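Local coordinates for protein cellulose hydrolase (Bacillus licheniformis, PDB 4YZT) that hydrolyses internal beta-1,4-glucosidic bonds of cellulose as a three-module endoglucanase whose catalytic barrel belongs to glycoside hydrolase family 5, at residues 37-42 and 49-54; 74-79 and 116-121; 121-126 and 164-169. One frame throughout, in Å; residues are numbered along the deposited sequence.

Contact 1 (37-42 and 49-54). With BGC (beta-D-glucopyranose), chain B; BGC (beta-D-glucopyranose), chain C; BGC (beta-D-glucopyranose), chain D.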
loop_
_atom_site.group_PDB
_atom_site.type_symbol
_atom_site.label_atom_id
_atom_site.label_comp_id
_atom_site.label_asym_id
_atom_site.label_seq_id
_atom_site.Cartn_x
_atom_site.Cartn_y
_atom_site.Cartn_z
ATOM N N LEU A 37 -11.108 0.950 -1.859
ATOM C CA LEU A 37 -11.573 -0.065 -2.805
ATOM C C LEU A 37 -10.847 0.150 -4.130
ATOM O O LEU A 37 -11.434 0.617 -5.108
ATOM C CB LEU A 37 -13.096 0.005 -3.012
ATOM C CG LEU A 37 -13.751 -1.088 -3.875
ATOM C CD1 LEU A 37 -13.825 -2.448 -3.167
ATOM C CD2 LEU A 37 -15.142 -0.652 -4.322
ATOM N N GLY A 38 -9.560 -0.174 -4.156
ATOM C CA GLY A 38 -8.722 0.156 -5.303
ATOM C C GLY A 38 -8.973 -0.707 -6.533
ATOM O O GLY A 38 -9.498 -1.818 -6.426
ATOM N N ASN A 39 -8.615 -0.176 -7.706
ATOM C CA ASN A 39 -8.663 -0.918 -8.970
ATOM C C ASN A 39 -10.029 -1.569 -9.246
ATOM O O ASN A 39 -10.116 -2.722 -9.709
ATOM C CB ASN A 39 -7.544 -1.981 -9.000
ATOM C CG ASN A 39 -6.150 -1.376 -9.257
ATOM O OD1 ASN A 39 -5.942 -0.167 -9.139
ATOM N ND2 ASN A 39 -5.192 -2.232 -9.627
ATOM N N THR A 40 -11.096 -0.827 -8.954
ATOM C CA THR A 40 -12.456 -1.357 -9.040
ATOM C C THR A 40 -13.317 -0.390 -9.864
ATOM O O THR A 40 -13.294 -0.465 -11.099
ATOM C CB THR A 40 -13.041 -1.623 -7.621
ATOM O OG1 THR A 40 -12.087 -2.390 -6.870
ATOM C CG2 THR A 40 -14.336 -2.403 -7.708
ATOM N N LEU A 41 -14.028 0.548 -9.239
ATOM C CA LEU A 41 -14.761 1.519 -10.063
ATOM C C LEU A 41 -13.811 2.530 -10.718
ATOM O O LEU A 41 -14.228 3.296 -11.592
ATOM C CB LEU A 41 -15.831 2.246 -9.259
ATOM C CG LEU A 41 -17.036 1.358 -8.924
ATOM C CD1 LEU A 41 -16.786 0.564 -7.648
ATOM C CD2 LEU A 41 -18.289 2.195 -8.768
ATOM N N ASP A 42 -12.545 2.526 -10.296
ATOM C CA ASP A 42 -11.526 3.400 -10.888
ATOM C C ASP A 42 -10.818 2.736 -12.072
ATOM O O ASP A 42 -10.005 3.379 -12.735
ATOM C CB ASP A 42 -10.472 3.823 -9.852
ATOM C CG ASP A 42 -9.983 2.655 -8.996
ATOM O OD1 ASP A 42 -10.838 1.848 -8.572
ATOM O OD2 ASP A 42 -8.760 2.545 -8.749
ATOM N N SER A 49 -12.373 -4.055 -15.353
ATOM C CA SER A 49 -11.428 -4.081 -16.477
ATOM C C SER A 49 -10.018 -4.484 -16.041
ATOM O O SER A 49 -9.223 -4.983 -16.849
ATOM C CB SER A 49 -11.365 -2.715 -17.174
ATOM O OG SER A 49 -12.518 -2.477 -17.965
ATOM N N TRP A 50 -9.706 -4.252 -14.769
ATOM C CA TRP A 50 -8.396 -4.595 -14.238
ATOM C C TRP A 50 -8.452 -5.905 -13.415
ATOM O O TRP A 50 -9.130 -6.857 -13.809
ATOM C CB TRP A 50 -7.838 -3.424 -13.422
ATOM C CG TRP A 50 -7.480 -2.213 -14.313
ATOM C CD1 TRP A 50 -7.425 -2.194 -15.677
ATOM C CD2 TRP A 50 -7.129 -0.885 -13.879
ATOM N NE1 TRP A 50 -7.058 -0.935 -16.124
ATOM C CE2 TRP A 50 -6.876 -0.117 -15.039
ATOM C CE3 TRP A 50 -7.019 -0.270 -12.625
ATOM C CZ2 TRP A 50 -6.504 1.236 -14.978
ATOM C CZ3 TRP A 50 -6.642 1.075 -12.566
ATOM C CH2 TRP A 50 -6.400 1.811 -13.737
ATOM N N ASN A 51 -7.735 -5.961 -12.300
ATOM C CA ASN A 51 -7.516 -7.239 -11.600
ATOM C C ASN A 51 -8.634 -7.675 -10.644
ATOM O O ASN A 51 -8.632 -8.817 -10.180
ATOM C CB ASN A 51 -6.201 -7.171 -10.814
ATOM C CG ASN A 51 -6.194 -6.029 -9.802
ATOM O OD1 ASN A 51 -6.262 -4.854 -10.178
ATOM N ND2 ASN A 51 -6.116 -6.370 -8.515
ATOM N N ASN A 52 -9.563 -6.777 -10.327
ATOM C CA ASN A 52 -10.721 -7.140 -9.509
ATOM C C ASN A 52 -11.989 -7.226 -10.334
ATOM O O ASN A 52 -12.181 -6.431 -11.242
ATOM C CB ASN A 52 -10.939 -6.129 -8.386
ATOM C CG ASN A 52 -9.722 -5.951 -7.522
ATOM O OD1 ASN A 52 -9.317 -6.873 -6.806
ATOM N ND2 ASN A 52 -9.126 -4.749 -7.571
ATOM N N PRO A 53 -12.882 -8.173 -10.004
ATOM C CA PRO A 53 -14.212 -8.196 -10.619
ATOM C C PRO A 53 -15.074 -7.080 -10.036
ATOM O O PRO A 53 -14.643 -6.458 -9.065
ATOM C CB PRO A 53 -14.749 -9.568 -10.219
ATOM C CG PRO A 53 -14.160 -9.769 -8.858
ATOM C CD PRO A 53 -12.773 -9.159 -8.910
ATOM N N PRO A 54 -16.261 -6.822 -10.606
ATOM C CA PRO A 54 -17.139 -5.847 -9.944
ATOM C C PRO A 54 -17.389 -6.243 -8.484
ATOM O O PRO A 54 -17.593 -7.428 -8.177
ATOM C CB PRO A 54 -18.418 -5.898 -10.781
ATOM C CG PRO A 54 -17.946 -6.346 -12.155
ATOM C CD PRO A 54 -16.822 -7.305 -11.882
HETATM C C2 BGC B . -2.932 -1.389 -14.052
HETATM C C3 BGC B . -3.840 -2.483 -14.538
HETATM C C4 BGC B . -3.626 -3.768 -13.827
HETATM C C5 BGC B . -3.659 -3.559 -12.343
HETATM C C6 BGC B . -3.281 -4.830 -11.663
HETATM C C1 BGC B . -3.082 -1.202 -12.573
HETATM O O2 BGC B . -3.201 -0.141 -14.714
HETATM O O3 BGC B . -3.629 -2.666 -15.955
HETATM O O4 BGC B . -4.700 -4.737 -14.063
HETATM O O5 BGC B . -2.748 -2.472 -11.924
HETATM O O6 BGC B . -1.932 -5.095 -11.953
HETATM C C2 BGC C . -2.477 0.683 -8.448
HETATM C C3 BGC C . -2.025 -0.099 -9.640
HETATM C C4 BGC C . -2.660 0.433 -10.887
HETATM C C5 BGC C . -2.373 1.915 -11.045
HETATM C C6 BGC C . -3.068 2.441 -12.274
HETATM C C1 BGC C . -2.191 2.152 -8.634
HETATM O O2 BGC C . -1.840 0.220 -7.237
HETATM O O3 BGC C . -2.336 -1.511 -9.427
HETATM O O4 BGC C . -2.172 -0.236 -12.115
HETATM O O5 BGC C . -2.818 2.688 -9.867
HETATM O O6 BGC C . -2.641 3.774 -12.547
HETATM C C2 BGC D . -5.046 -6.902 -15.019
HETATM C C3 BGC D . -4.960 -7.676 -16.235
HETATM C C4 BGC D . -5.621 -7.001 -17.386
HETATM C C5 BGC D . -5.091 -5.565 -17.619
HETATM C C6 BGC D . -5.894 -4.886 -18.571
HETATM C C1 BGC D . -4.499 -5.534 -15.209
HETATM O O2 BGC D . -4.320 -7.614 -13.911
HETATM O O3 BGC D . -5.611 -8.994 -16.035
HETATM O O4 BGC D . -5.421 -7.761 -18.587
HETATM O O5 BGC D . -5.195 -4.838 -16.309
HETATM O O6 BGC D . -5.704 -3.522 -18.384
HETATM O O HOH W 1 -11.132 -4.006 -12.132
#
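Asn39 and Asn51 meet through their side-chain amides, with Asn39 ND2 donating to Asn51 OD1 at 2.9 Å and 162°. The acceptor lies in the amide plane of Asn39, although the two amides are turned 79° against each other. Asn39 ND2 also reaches O3 of the chain C glucose (BGC) at 3.0 Å and, weakly, O5 of the chain B glucose, so one amide ties the facing segment to two sugars. Behind it, Asn52 ND2 donates to Asn39 O at 3.1 Å, coming from above the carbonyl plane; this amide nitrogen is held as well by the carbonyl of Asn306. A water accepts from Trp50 N and donates to Asn39 O and Asn52 O, bridging the two backbones. Within 37-42 the Asp42 carboxylate takes the backbone nitrogens of Asn39 and Thr40, which fixes the turn that presents Asn39.

Van der Waals contacts fill in the rest. With its CG beside the backbone N (chi1 -75°), Asn39 brings CG within 3.6 Å of Trp50 CE3, at the edge of the indole. The chain B glucose lies over one indole face, where its C3 is 3.7 Å from Trp50 CG, while Trp50 CH2 touches C6 of the chain C sugar. Exchanging Trp50 for an alanine would probably strip the chain B glucose of its aromatic platform and open a gap beside the Asn39 amide. Both segments belong to the loop after strand 34-36, the first of the (beta/alpha)8 barrel, and here form part of the glycan-binding cleft of this GH5 endoglucanase.

Contact 2 (74-79 and 116-121). With BGC (beta-D-glucopyranose), chain E; BGC (beta-D-glucopyranose), chain C.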
loop_
_atom_site.group_PDB
_atom_site.type_symbol
_atom_site.label_atom_id
_atom_site.label_comp_id
_atom_site.label_asym_id
_atom_site.label_seq_id
_atom_site.Cartn_x
_atom_site.Cartn_y
_atom_site.Cartn_z
ATOM N N PRO A 74 -12.689 5.062 -5.036
ATOM C CA PRO A 74 -12.242 5.783 -6.230
ATOM C C PRO A 74 -13.100 5.423 -7.425
ATOM O O PRO A 74 -13.431 4.251 -7.617
ATOM C CB PRO A 74 -10.782 5.323 -6.409
ATOM C CG PRO A 74 -10.640 4.096 -5.634
ATOM C CD PRO A 74 -11.642 4.166 -4.499
ATOM N N VAL A 75 -13.465 6.429 -8.219
ATOM C CA VAL A 75 -14.286 6.207 -9.411
ATOM C C VAL A 75 -13.701 6.959 -10.604
ATOM O O VAL A 75 -13.452 8.171 -10.539
ATOM C CB VAL A 75 -15.738 6.654 -9.203
ATOM C CG1 VAL A 75 -16.533 6.481 -10.495
ATOM C CG2 VAL A 75 -16.382 5.882 -8.053
ATOM N N THR A 76 -13.463 6.226 -11.683
ATOM C CA THR A 76 -13.031 6.834 -12.925
ATOM C C THR A 76 -14.256 6.968 -13.819
ATOM O O THR A 76 -14.876 5.968 -14.195
ATOM C CB THR A 76 -11.919 6.007 -13.588
ATOM O OG1 THR A 76 -10.794 5.952 -12.695
ATOM C CG2 THR A 76 -11.487 6.628 -14.923
ATOM N N TRP A 77 -14.625 8.208 -14.132
ATOM C CA TRP A 77 -15.881 8.479 -14.832
ATOM C C TRP A 77 -15.738 8.453 -16.354
ATOM O O TRP A 77 -16.719 8.215 -17.068
ATOM C CB TRP A 77 -16.455 9.840 -14.369
ATOM C CG TRP A 77 -16.751 9.851 -12.869
ATOM C CD1 TRP A 77 -15.863 10.118 -11.859
ATOM C CD2 TRP A 77 -18.001 9.556 -12.233
ATOM N NE1 TRP A 77 -16.487 10.001 -10.638
ATOM C CE2 TRP A 77 -17.798 9.656 -10.838
ATOM C CE3 TRP A 77 -19.267 9.202 -12.703
ATOM C CZ2 TRP A 77 -18.821 9.437 -9.914
ATOM C CZ3 TRP A 77 -20.280 8.986 -11.786
ATOM C CH2 TRP A 77 -20.054 9.108 -10.409
ATOM N N ASP A 78 -14.510 8.682 -16.819
ATOM C CA ASP A 78 -14.142 8.850 -18.242
ATOM C C ASP A 78 -15.024 8.174 -19.308
ATOM O O ASP A 78 -15.728 8.852 -20.068
ATOM C CB ASP A 78 -12.696 8.364 -18.419
ATOM C CG ASP A 78 -12.158 8.590 -19.824
ATOM O OD1 ASP A 78 -12.274 9.724 -20.340
ATOM O OD2 ASP A 78 -11.605 7.628 -20.406
ATOM N N SER A 79 -15.005 6.847 -19.378
ATOM C CA SER A 79 -15.679 6.163 -20.483
ATOM C C SER A 79 -17.197 6.255 -20.364
ATOM O O SER A 79 -17.921 5.929 -21.310
ATOM C CB SER A 79 -15.252 4.691 -20.563
ATOM O OG SER A 79 -15.948 3.886 -19.623
ATOM N N HIS A 116 -11.370 9.934 -10.120
ATOM C CA HIS A 116 -10.053 9.337 -9.972
ATOM C C HIS A 116 -9.168 9.460 -11.226
ATOM O O HIS A 116 -8.542 10.512 -11.445
ATOM C CB HIS A 116 -10.198 7.863 -9.531
ATOM C CG HIS A 116 -9.019 7.352 -8.753
ATOM N ND1 HIS A 116 -8.777 7.715 -7.443
ATOM C CD2 HIS A 116 -7.989 6.551 -9.117
ATOM C CE1 HIS A 116 -7.671 7.130 -7.025
ATOM N NE2 HIS A 116 -7.174 6.412 -8.022
ATOM N N HIS A 117 -9.106 8.420 -12.059
ATOM C CA HIS A 117 -8.118 8.428 -13.147
ATOM C C HIS A 117 -8.481 9.349 -14.309
ATOM O O HIS A 117 -7.673 9.542 -15.227
ATOM C CB HIS A 117 -7.869 7.011 -13.649
ATOM C CG HIS A 117 -7.056 6.187 -12.697
ATOM N ND1 HIS A 117 -5.991 6.707 -11.995
ATOM C CD2 HIS A 117 -7.165 4.891 -12.316
ATOM C CE1 HIS A 117 -5.471 5.763 -11.224
ATOM N NE2 HIS A 117 -6.168 4.656 -11.400
ATOM N N ASP A 118 -9.667 9.956 -14.250
ATOM C CA ASP A 118 -9.962 11.110 -15.093
ATOM C C ASP A 118 -8.848 12.159 -15.030
ATOM O O ASP A 118 -8.617 12.887 -16.001
ATOM C CB ASP A 118 -11.279 11.742 -14.668
ATOM C CG ASP A 118 -12.401 10.743 -14.644
ATOM O OD1 ASP A 118 -12.583 10.080 -13.589
ATOM O OD2 ASP A 118 -13.076 10.621 -15.685
ATOM N N SER A 119 -8.159 12.222 -13.890
ATOM C CA SER A 119 -7.082 13.198 -13.685
ATOM C C SER A 119 -6.074 13.207 -14.845
ATOM O O SER A 119 -5.716 14.272 -15.356
ATOM C CB SER A 119 -6.348 12.924 -12.367
ATOM O OG SER A 119 -5.671 11.671 -12.417
ATOM N N TRP A 120 -5.639 12.026 -15.281
ATOM C CA TRP A 120 -4.682 11.964 -16.382
ATOM C C TRP A 120 -5.331 11.535 -17.695
ATOM O O TRP A 120 -4.790 11.792 -18.764
ATOM C CB TRP A 120 -3.508 11.032 -16.035
ATOM C CG TRP A 120 -3.896 9.665 -15.583
ATOM C CD1 TRP A 120 -4.101 9.257 -14.291
ATOM C CD2 TRP A 120 -4.116 8.505 -16.410
ATOM N NE1 TRP A 120 -4.445 7.920 -14.269
ATOM C CE2 TRP A 120 -4.464 7.438 -15.548
ATOM C CE3 TRP A 120 -4.074 8.273 -17.790
ATOM C CZ2 TRP A 120 -4.756 6.153 -16.022
ATOM C CZ3 TRP A 120 -4.363 6.986 -18.261
ATOM C CH2 TRP A 120 -4.692 5.948 -17.376
ATOM N N LEU A 121 -6.498 10.896 -17.627
ATOM C CA LEU A 121 -7.195 10.550 -18.860
ATOM C C LEU A 121 -7.658 11.802 -19.637
ATOM O O LEU A 121 -7.551 11.844 -20.868
ATOM C CB LEU A 121 -8.385 9.633 -18.568
ATOM C CG LEU A 121 -8.015 8.186 -18.208
ATOM C CD1 LEU A 121 -9.185 7.500 -17.533
ATOM C CD2 LEU A 121 -7.562 7.411 -19.446
HETATM C C2 BGC E . -3.009 6.580 -7.298
HETATM C C3 BGC E . -3.384 5.140 -7.286
HETATM C C4 BGC E . -2.236 4.277 -7.573
HETATM C C5 BGC E . -1.138 4.562 -6.548
HETATM C C6 BGC E . 0.087 3.693 -6.634
HETATM C C1 BGC E . -1.890 6.683 -6.298
HETATM O O1 BGC E . -1.594 7.962 -5.825
HETATM O O2 BGC E . -4.098 7.433 -6.824
HETATM O O3 BGC E . -4.531 4.844 -8.201
HETATM O O4 BGC E . -2.681 2.874 -7.523
HETATM O O5 BGC E . -0.724 5.952 -6.736
HETATM O O6 BGC E . 0.738 3.999 -7.857
HETATM C C2 BGC C . -2.477 0.683 -8.448
HETATM C C3 BGC C . -2.025 -0.099 -9.640
HETATM C C4 BGC C . -2.660 0.433 -10.887
HETATM C C5 BGC C . -2.373 1.915 -11.045
HETATM C C6 BGC C . -3.068 2.441 -12.274
HETATM C C1 BGC C . -2.191 2.152 -8.634
HETATM O O2 BGC C . -1.840 0.220 -7.237
HETATM O O3 BGC C . -2.336 -1.511 -9.427
HETATM O O4 BGC C . -2.172 -0.236 -12.115
HETATM O O5 BGC C . -2.818 2.688 -9.867
HETATM O O6 BGC C . -2.641 3.774 -12.547
#
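Pro74 CB sits over the face of the His116 imidazole, 3.6 Å from the ring centroid in a CH-pi contact, and opens the tightly packed part of this interface. Alongside it His116 N donates to Val75 O, and His117 N to Thr76 OG1, a hydroxyl also bonded to the carbonyl of Asp42. Asp118 grips the next two residues: its OD1 receives Trp77 N at 2.8 Å on the syn lone pair, and OD2 takes a weak bond from Asp78 N. The loops joined here follow strands 70-73 and 110-114, the second and third of the (beta/alpha)8 barrel, and the loop after 110-114 carries His116 and His117 into the glycan pocket. His116 CG is roughly anti to the backbone N (chi1 -153°), which sends the ring toward the sugar; NE2 and O3 of the chain E glucose share a nearly straight bond of 3.1 Å (171°). CD2 of His116 stands above the centre of the His117 ring, backing it. Away from the pocket the contact slackens into apolar touches at its partly exposed side, between Leu121 and Asp78, where Leu121 CD1 lies 3.6 Å from Thr76 CG2 and 3.7 Å from Asp78 CB.

Contact 3 (121-126 and 164-169)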
loop_
_atom_site.group_PDB
_atom_site.type_symbol
_atom_site.label_atom_id
_atom_site.label_comp_id
_atom_site.label_asym_id
_atom_site.label_seq_id
_atom_site.Cartn_x
_atom_site.Cartn_y
_atom_site.Cartn_z
ATOM N N LEU A 121 -6.498 10.896 -17.627
ATOM C CA LEU A 121 -7.195 10.550 -18.860
ATOM C C LEU A 121 -7.658 11.802 -19.637
ATOM O O LEU A 121 -7.551 11.844 -20.868
ATOM C CB LEU A 121 -8.385 9.633 -18.568
ATOM C CG LEU A 121 -8.015 8.186 -18.208
ATOM C CD1 LEU A 121 -9.185 7.500 -17.533
ATOM C CD2 LEU A 121 -7.562 7.411 -19.446
ATOM N N TRP A 122 -8.166 12.825 -18.946
ATOM C CA TRP A 122 -8.570 14.037 -19.663
ATOM C C TRP A 122 -8.456 15.360 -18.888
ATOM O O TRP A 122 -8.348 16.424 -19.511
ATOM C CB TRP A 122 -10.009 13.880 -20.187
ATOM C CG TRP A 122 -11.059 13.648 -19.117
ATOM C CD1 TRP A 122 -11.459 12.446 -18.591
ATOM C CD2 TRP A 122 -11.854 14.652 -18.470
ATOM N NE1 TRP A 122 -12.445 12.646 -17.646
ATOM C CE2 TRP A 122 -12.711 13.986 -17.560
ATOM C CE3 TRP A 122 -11.931 16.045 -18.576
ATOM C CZ2 TRP A 122 -13.623 14.678 -16.747
ATOM C CZ3 TRP A 122 -12.855 16.730 -17.775
ATOM C CH2 TRP A 122 -13.679 16.042 -16.872
ATOM N N ILE A 123 -8.476 15.319 -17.558
ATOM C CA ILE A 123 -8.446 16.575 -16.794
ATOM C C ILE A 123 -7.098 17.306 -16.969
ATOM O O ILE A 123 -7.041 18.541 -16.909
ATOM C CB ILE A 123 -8.752 16.330 -15.304
ATOM C CG1 ILE A 123 -10.167 15.741 -15.158
ATOM C CG2 ILE A 123 -8.673 17.624 -14.496
ATOM C CD1 ILE A 123 -10.534 15.389 -13.732
ATOM N N SER A 124 -6.027 16.564 -17.247
ATOM C CA SER A 124 -4.704 17.190 -17.394
ATOM C C SER A 124 -4.576 18.007 -18.693
ATOM O O SER A 124 -3.548 18.640 -18.946
ATOM C CB SER A 124 -3.600 16.128 -17.322
ATOM O OG SER A 124 -3.799 15.150 -18.324
ATOM N N ARG A 125 -5.634 18.014 -19.498
ATOM C CA ARG A 125 -5.737 18.937 -20.621
ATOM C C ARG A 125 -6.004 20.381 -20.156
ATOM O O ARG A 125 -6.029 21.309 -20.981
ATOM C CB ARG A 125 -6.845 18.482 -21.577
ATOM C CG ARG A 125 -6.452 17.319 -22.461
ATOM N N MET A 126 -6.215 20.562 -18.847
ATOM C CA MET A 126 -6.430 21.896 -18.256
ATOM C C MET A 126 -5.389 22.932 -18.684
ATOM O O MET A 126 -5.738 24.070 -18.982
ATOM C CB MET A 126 -6.436 21.821 -16.722
ATOM C CG MET A 126 -7.783 21.504 -16.115
ATOM S SD MET A 126 -8.912 22.908 -16.192
ATOM C CE MET A 126 -8.188 23.996 -14.967
ATOM N N THR A 164 -3.061 16.756 -12.181
ATOM C CA THR A 164 -1.816 17.081 -12.868
ATOM C C THR A 164 -2.054 17.851 -14.180
ATOM O O THR A 164 -3.191 17.979 -14.642
ATOM C CB THR A 164 -1.028 15.801 -13.141
ATOM O OG1 THR A 164 0.293 16.138 -13.569
ATOM C CG2 THR A 164 -1.752 14.962 -14.194
ATOM N N GLY A 165 -0.989 18.391 -14.762
ATOM C CA GLY A 165 -1.070 19.009 -16.082
ATOM C C GLY A 165 -1.633 20.419 -16.072
ATOM O O GLY A 165 -2.096 20.920 -17.099
ATOM N N MET A 166 -1.591 21.062 -14.907
ATOM C CA MET A 166 -2.082 22.430 -14.756
ATOM C C MET A 166 -1.187 23.157 -13.758
ATOM O O MET A 166 -0.440 22.524 -13.022
ATOM C CB MET A 166 -3.540 22.439 -14.282
ATOM C CG MET A 166 -3.727 22.014 -12.828
ATOM S SD MET A 166 -5.461 21.711 -12.393
ATOM C CE MET A 166 -5.665 20.034 -13.031
ATOM N N SER A 167 -1.258 24.483 -13.736
ATOM C CA SER A 167 -0.470 25.264 -12.791
ATOM C C SER A 167 -1.086 25.218 -11.392
ATOM O O SER A 167 -2.201 24.731 -11.213
ATOM C CB SER A 167 -0.354 26.713 -13.264
ATOM O OG SER A 167 -1.610 27.372 -13.185
ATOM N N ALA A 168 -0.348 25.713 -10.401
ATOM C CA ALA A 168 -0.854 25.769 -9.037
ATOM C C ALA A 168 -2.048 26.710 -8.969
ATOM O O ALA A 168 -2.988 26.491 -8.206
ATOM C CB ALA A 168 0.238 26.216 -8.077
ATOM N N TYR A 169 -2.007 27.754 -9.784
ATOM C CA TYR A 169 -3.101 28.712 -9.866
ATOM C C TYR A 169 -4.364 28.053 -10.400
ATOM O O TYR A 169 -5.465 28.280 -9.892
ATOM C CB TYR A 169 -2.713 29.889 -10.761
ATOM C CG TYR A 169 -3.786 30.924 -10.864
ATOM C CD1 TYR A 169 -3.806 32.002 -9.988
ATOM C CD2 TYR A 169 -4.779 30.843 -11.835
ATOM C CE1 TYR A 169 -4.784 32.962 -10.064
ATOM C CE2 TYR A 169 -5.769 31.806 -11.919
ATOM C CZ TYR A 169 -5.765 32.863 -11.027
ATOM O OH TYR A 169 -6.727 33.854 -11.083
#
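Met126 and Met166 touch at their bases, CB to CB at 3.8 Å, and the more extended chain of Met166 then runs on alongside Ile123, pointing the same way. Its CG lies between the backbone N and the carbonyl carbon (chi1 72°), and its single bend, at chi3, carries CE to 4.0 Å from Met126 CG and 4.1 Å from Ile123 CG2. Toward the other end Ser124 CA approaches Thr164 O at 3.2 Å in a CA-H...O contact, and Ser124 CB rests against Thr164 CG2. Gly165 passes close to the Ser124 carbonyl with a positive phi (80°), at a spot where any beta carbon would collide with Ser124 O.

One shell out, Arg125 N and Met126 N hydrogen-bond to Trp122 O and Ile123 O, which holds the backbone of 122-126 in place. Helix 130-147 packs behind these side chains, with Leu137 on Ile123 and Leu134 on Met126. On the other segment Ser167 is the N-cap of helix 168-184, and Gln170 of that helix binds both Ser167 N and Met126 O. Between the two segments themselves the adhesion is thus by van der Waals contact and one weak CA-H...O approach, so it depends on close fit, while the polar tie is supplied by Gln170 of helix 168-184.

Contact 1 folds a single loop onto itself, whereas contacts 2 and 3 join elements that follow successive barrel strands (70-73 and 110-114; 110-114 and 155-158). Contacts 1 and 2 are buried and both touch the chain C glucose; they meet by probable hydrogen bonds from Thr76 to Leu41 and Asp42 and by packing of Trp50 against His117. Each uses a carboxylate on backbone nitrogens, but that of Asp42 binds within its own segment, that of Asp118 across the contact. Contact 3 is only partly buried and stands apart from contact 1. It shares Leu121 and helix 118-123 with contact 2, and relies on methionine and other apolar surfaces where the other two use hydrogen bonds.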